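Local structure of 70 KDA protein (Xanthomonas sp., 4B2N) at residues L18-V30 / I344-T357. The protein is a c-type dihaem rubber oxygenase that cleaves the polyisoprene of latex with dioxygen, working processively along the polymer. Sequence-based numbering, arbitrary orientation.
Sequences LLDQASIRSPLMV and ISLSPATYPKTINT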
loop_
_atom_site.group_PDB
_atom_site.type_symbol
_atom_site.label_atom_id
_atom_site.label_comp_id
_atom_site.label_asym_id
_atom_site.label_seq_id
_atom_site.Cartn_x
_atom_site.Cartn_y
_atom_site.Cartn_z
ATOM N N LEU A 18 4.791 -25.572 -17.573
ATOM C CA LEU A 18 4.406 -25.333 -16.181
ATOM C C LEU A 18 4.970 -23.954 -15.762
ATOM O O LEU A 18 4.294 -23.172 -15.096
ATOM C CB LEU A 18 4.956 -26.450 -15.256
ATOM C CG LEU A 18 4.295 -27.829 -15.275
ATOM C CD1 LEU A 18 5.121 -28.875 -14.563
ATOM C CD2 LEU A 18 2.871 -27.823 -14.736
ATOM N N LEU A 19 6.199 -23.657 -16.157
ATOM C CA LEU A 19 6.858 -22.422 -15.717
ATOM C C LEU A 19 6.460 -21.317 -16.683
ATOM O O LEU A 19 6.063 -21.576 -17.828
ATOM C CB LEU A 19 8.371 -22.608 -15.718
ATOM C CG LEU A 19 8.857 -23.673 -14.743
ATOM C CD1 LEU A 19 10.383 -23.659 -14.673
ATOM C CD2 LEU A 19 8.242 -23.538 -13.350
ATOM N N ASP A 20 6.524 -20.081 -16.225
ATOM C CA ASP A 20 6.234 -18.976 -17.060
ATOM C C ASP A 20 7.020 -17.761 -16.544
ATOM O O ASP A 20 6.421 -16.822 -16.012
ATOM C CB ASP A 20 4.755 -18.672 -16.912
ATOM C CG ASP A 20 4.297 -17.502 -17.791
ATOM O OD1 ASP A 20 4.974 -17.125 -18.725
ATOM O OD2 ASP A 20 3.219 -16.982 -17.613
ATOM N N GLN A 21 8.325 -17.754 -16.716
ATOM C CA GLN A 21 9.190 -16.647 -16.248
ATOM C C GLN A 21 9.055 -15.468 -17.238
ATOM O O GLN A 21 9.005 -15.676 -18.383
ATOM C CB GLN A 21 10.621 -17.188 -16.138
ATOM C CG GLN A 21 10.647 -18.448 -15.246
ATOM C CD GLN A 21 11.851 -19.393 -15.471
ATOM O OE1 GLN A 21 11.815 -20.341 -16.285
ATOM N NE2 GLN A 21 12.912 -19.158 -14.708
ATOM N N ALA A 22 8.872 -14.214 -16.803
ATOM C CA ALA A 22 8.616 -13.139 -17.802
ATOM C C ALA A 22 9.131 -11.860 -17.297
ATOM O O ALA A 22 9.040 -11.594 -16.093
ATOM C CB ALA A 22 7.168 -13.010 -18.152
ATOM N N SER A 23 9.744 -11.101 -18.202
ATOM C CA SER A 23 10.241 -9.802 -17.886
ATOM C C SER A 23 9.043 -8.867 -17.947
ATOM O O SER A 23 8.959 -7.850 -17.205
ATOM C CB SER A 23 11.221 -9.403 -18.982
ATOM O OG SER A 23 12.460 -9.966 -18.688
ATOM N N ILE A 24 8.210 -9.143 -18.949
ATOM C CA ILE A 24 7.019 -8.346 -19.180
ATOM C C ILE A 24 5.864 -9.209 -18.713
ATOM O O ILE A 24 5.547 -10.198 -19.311
ATOM C CB ILE A 24 6.854 -7.916 -20.645
ATOM C CG1 ILE A 24 8.144 -7.274 -21.129
ATOM C CG2 ILE A 24 5.687 -6.880 -20.755
ATOM C CD1 ILE A 24 8.083 -6.989 -22.637
ATOM N N ARG A 25 5.225 -8.783 -17.625
ATOM C CA ARG A 25 4.128 -9.512 -17.042
ATOM C C ARG A 25 2.740 -8.815 -17.255
ATOM O O ARG A 25 1.733 -9.418 -17.680
ATOM C CB ARG A 25 4.469 -9.632 -15.542
ATOM C CG ARG A 25 3.585 -10.628 -14.866
ATOM C CD ARG A 25 3.865 -11.992 -15.422
ATOM N NE ARG A 25 5.050 -12.606 -14.849
ATOM C CZ ARG A 25 5.348 -13.881 -15.078
ATOM N NH1 ARG A 25 4.535 -14.598 -15.855
ATOM N NH2 ARG A 25 6.414 -14.439 -14.523
ATOM N N SER A 26 2.704 -7.520 -16.994
ATOM C CA SER A 26 1.527 -6.693 -17.194
ATOM C C SER A 26 0.860 -7.041 -18.516
ATOM O O SER A 26 1.472 -6.924 -19.543
ATOM C CB SER A 26 2.009 -5.222 -17.304
ATOM O OG SER A 26 0.901 -4.487 -17.808
ATOM N N PRO A 27 -0.405 -7.457 -18.523
ATOM C CA PRO A 27 -0.999 -7.943 -19.807
ATOM C C PRO A 27 -1.139 -6.908 -20.951
ATOM O O PRO A 27 -0.928 -7.215 -22.096
ATOM C CB PRO A 27 -2.367 -8.448 -19.375
ATOM C CG PRO A 27 -2.151 -8.901 -17.972
ATOM C CD PRO A 27 -1.196 -7.890 -17.339
ATOM N N LEU A 28 -1.468 -5.687 -20.618
ATOM C CA LEU A 28 -1.447 -4.615 -21.590
ATOM C C LEU A 28 -0.047 -4.383 -22.153
ATOM O O LEU A 28 0.073 -4.102 -23.332
ATOM C CB LEU A 28 -1.986 -3.290 -20.970
ATOM C CG LEU A 28 -3.534 -3.122 -21.063
ATOM C CD1 LEU A 28 -4.330 -4.324 -20.535
ATOM C CD2 LEU A 28 -4.045 -1.895 -20.347
ATOM N N MET A 29 0.985 -4.433 -21.303
ATOM C CA MET A 29 2.355 -4.317 -21.801
ATOM C C MET A 29 2.716 -5.576 -22.612
ATOM O O MET A 29 3.371 -5.458 -23.602
ATOM C CB MET A 29 3.364 -4.025 -20.700
ATOM C CG MET A 29 3.070 -2.707 -19.967
ATOM S SD MET A 29 3.067 -1.312 -21.139
ATOM C CE MET A 29 4.835 -1.000 -21.286
ATOM N N VAL A 30 2.267 -6.753 -22.229
ATOM C CA VAL A 30 2.541 -7.949 -23.065
ATOM C C VAL A 30 1.964 -7.700 -24.436
ATOM O O VAL A 30 2.650 -7.862 -25.467
ATOM C CB VAL A 30 1.998 -9.264 -22.425
ATOM C CG1 VAL A 30 2.069 -10.456 -23.370
ATOM C CG2 VAL A 30 2.732 -9.536 -21.108
ATOM N N ILE A 344 -0.449 0.037 -13.630
ATOM C CA ILE A 344 -0.899 -1.185 -14.393
ATOM C C ILE A 344 0.173 -1.534 -15.440
ATOM O O ILE A 344 0.220 -2.657 -15.900
ATOM C CB ILE A 344 -2.179 -0.872 -15.191
ATOM C CG1 ILE A 344 -3.374 -0.679 -14.281
ATOM C CG2 ILE A 344 -2.526 -1.973 -16.164
ATOM C CD1 ILE A 344 -4.465 -0.026 -15.163
ATOM N N SER A 345 1.056 -0.599 -15.798
ATOM C CA SER A 345 2.046 -0.902 -16.876
ATOM C C SER A 345 3.219 -1.645 -16.287
ATOM O O SER A 345 4.068 -2.102 -17.038
ATOM C CB SER A 345 2.545 0.409 -17.544
ATOM O OG SER A 345 3.461 1.057 -16.669
ATOM N N LEU A 346 3.277 -1.762 -14.952
ATOM C CA LEU A 346 4.473 -2.262 -14.252
ATOM C C LEU A 346 4.527 -3.785 -14.311
ATOM O O LEU A 346 3.463 -4.438 -14.288
ATOM C CB LEU A 346 4.467 -1.829 -12.755
ATOM C CG LEU A 346 4.665 -0.352 -12.517
ATOM C CD1 LEU A 346 4.619 -0.123 -11.015
ATOM C CD2 LEU A 346 5.977 0.073 -13.151
ATOM N N SER A 347 5.746 -4.331 -14.400
ATOM C CA SER A 347 6.006 -5.739 -14.084
ATOM C C SER A 347 7.036 -5.840 -12.956
ATOM O O SER A 347 7.967 -5.059 -12.874
ATOM C CB SER A 347 6.508 -6.519 -15.347
ATOM O OG SER A 347 5.585 -6.267 -16.431
ATOM N N PRO A 348 6.944 -6.900 -12.156
ATOM C CA PRO A 348 7.947 -7.135 -11.127
ATOM C C PRO A 348 9.345 -7.423 -11.652
ATOM O O PRO A 348 9.495 -7.988 -12.761
ATOM C CB PRO A 348 7.442 -8.431 -10.427
ATOM C CG PRO A 348 6.047 -8.543 -10.814
ATOM C CD PRO A 348 5.917 -7.965 -12.208
ATOM N N ALA A 349 10.367 -7.071 -10.856
ATOM C CA ALA A 349 11.747 -7.548 -11.114
ATOM C C ALA A 349 11.791 -9.073 -11.182
ATOM O O ALA A 349 11.010 -9.783 -10.474
ATOM C CB ALA A 349 12.678 -7.094 -9.975
ATOM N N THR A 350 12.685 -9.580 -12.037
ATOM C CA THR A 350 12.841 -11.020 -12.175
ATOM C C THR A 350 13.943 -11.475 -11.238
ATOM O O THR A 350 14.865 -10.739 -10.907
ATOM C CB THR A 350 13.190 -11.460 -13.627
ATOM O OG1 THR A 350 14.403 -10.795 -14.021
ATOM C CG2 THR A 350 12.062 -11.125 -14.590
ATOM N N TYR A 351 13.848 -12.703 -10.792
ATOM C CA TYR A 351 14.693 -13.190 -9.708
ATOM C C TYR A 351 16.118 -13.235 -10.191
ATOM O O TYR A 351 16.323 -13.740 -11.291
ATOM C CB TYR A 351 14.238 -14.584 -9.414
ATOM C CG TYR A 351 14.976 -15.215 -8.288
ATOM C CD1 TYR A 351 14.655 -14.888 -6.961
ATOM C CD2 TYR A 351 15.963 -16.191 -8.530
ATOM C CE1 TYR A 351 15.333 -15.451 -5.895
ATOM C CE2 TYR A 351 16.611 -16.808 -7.461
ATOM C CZ TYR A 351 16.283 -16.442 -6.157
ATOM O OH TYR A 351 16.921 -17.048 -5.105
ATOM N N PRO A 352 17.086 -12.640 -9.431
ATOM C CA PRO A 352 18.427 -12.472 -9.983
ATOM C C PRO A 352 19.371 -13.684 -9.728
ATOM O O PRO A 352 20.492 -13.704 -10.242
ATOM C CB PRO A 352 18.928 -11.186 -9.284
ATOM C CG PRO A 352 18.265 -11.269 -7.934
ATOM C CD PRO A 352 16.999 -12.095 -8.072
ATOM N N LYS A 353 18.931 -14.689 -8.974
ATOM C CA LYS A 353 19.819 -15.849 -8.735
ATOM C C LYS A 353 19.426 -17.124 -9.464
ATOM O O LYS A 353 18.517 -17.152 -10.310
ATOM C CB LYS A 353 20.011 -16.058 -7.231
ATOM C CG LYS A 353 20.738 -14.814 -6.737
ATOM C CD LYS A 353 21.333 -14.874 -5.364
ATOM C CE LYS A 353 21.680 -13.422 -5.030
ATOM N NZ LYS A 353 23.126 -13.117 -5.070
ATOM N N THR A 354 20.168 -18.183 -9.161
ATOM C CA THR A 354 19.996 -19.420 -9.860
ATOM C C THR A 354 18.700 -20.135 -9.442
ATOM O O THR A 354 18.307 -20.122 -8.270
ATOM C CB THR A 354 21.251 -20.323 -9.646
ATOM O OG1 THR A 354 20.941 -21.610 -10.159
ATOM C CG2 THR A 354 21.563 -20.498 -8.138
ATOM N N ILE A 355 18.040 -20.750 -10.404
ATOM C CA ILE A 355 16.823 -21.489 -10.158
ATOM C C ILE A 355 17.018 -22.904 -10.673
ATOM O O ILE A 355 17.514 -23.086 -11.790
ATOM C CB ILE A 355 15.610 -20.900 -10.888
ATOM C CG1 ILE A 355 15.367 -19.460 -10.390
ATOM C CG2 ILE A 355 14.374 -21.732 -10.619
ATOM C CD1 ILE A 355 14.183 -18.746 -11.016
ATOM N N ASN A 356 16.595 -23.866 -9.873
ATOM C CA ASN A 356 16.575 -25.308 -10.275
ATOM C C ASN A 356 15.312 -25.543 -11.024
ATOM O O ASN A 356 14.280 -25.618 -10.430
ATOM C CB ASN A 356 16.622 -26.189 -9.039
ATOM C CG ASN A 356 16.722 -27.665 -9.360
ATOM O OD1 ASN A 356 15.954 -28.241 -10.129
ATOM N ND2 ASN A 356 17.712 -28.274 -8.778
ATOM N N THR A 357 15.380 -25.668 -12.339
ATOM C CA THR A 357 14.167 -25.732 -13.137
ATOM C C THR A 357 13.301 -26.942 -12.785
ATOM O O THR A 357 12.071 -26.845 -12.707
ATOM C CB THR A 357 14.540 -25.792 -14.605
ATOM O OG1 THR A 357 15.134 -24.551 -14.918
ATOM C CG2 THR A 357 13.308 -26.004 -15.508
HETATM O O HOH W 1 8.276 -9.880 -14.025
HETATM O O HOH W 2 10.385 -7.093 -15.156
HETATM O O HOH W 3 14.198 -9.527 -16.627
#
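From Leu19 facing Thr357 to Arg25 facing Ser347, segment 18-30, a loop entering helix 27-32, runs antiparallel to 344-357, the CA atoms closing from 8.4 Å to 5.1 Å. Ser347 turns its hydroxyl to the other segment's backbone: OG, anti to its own carbonyl carbon (chi1 -51°), accepts from Arg25 N at 2.8 Å and from Ser26 N at 3.2 Å, both nearly straight. Ser26 answers with OG, which donates to Ile344 O at 2.7 Å, in the carbonyl plane. The same OG N-caps helix 27-32 through a weak bond from Met29 N. Met29 sets CG, anti to its carbonyl carbon, 3.2 Å from Ser345 O, and SD beside Ser345 CB. Farther along, waters bridge Pro348 O to Ala22 O and Ser23 O, another joins the Ser23 and Thr350 hydroxyls, and Thr350 CG2 lies 3.4 Å from Ala22 O. Arg25 curls away, gripping Asp20 O with NH1 and NH2 while Ala22 CB sits over its guanidinium face. Leu19 CD1 meets Thr357 CG2 at 3.8 Å. Each segment lends a serine hydroxyl to the other's backbone where they lie closest, water fills in where they diverge, and the Ile344 end lies beside Arg294 of the first haem's site.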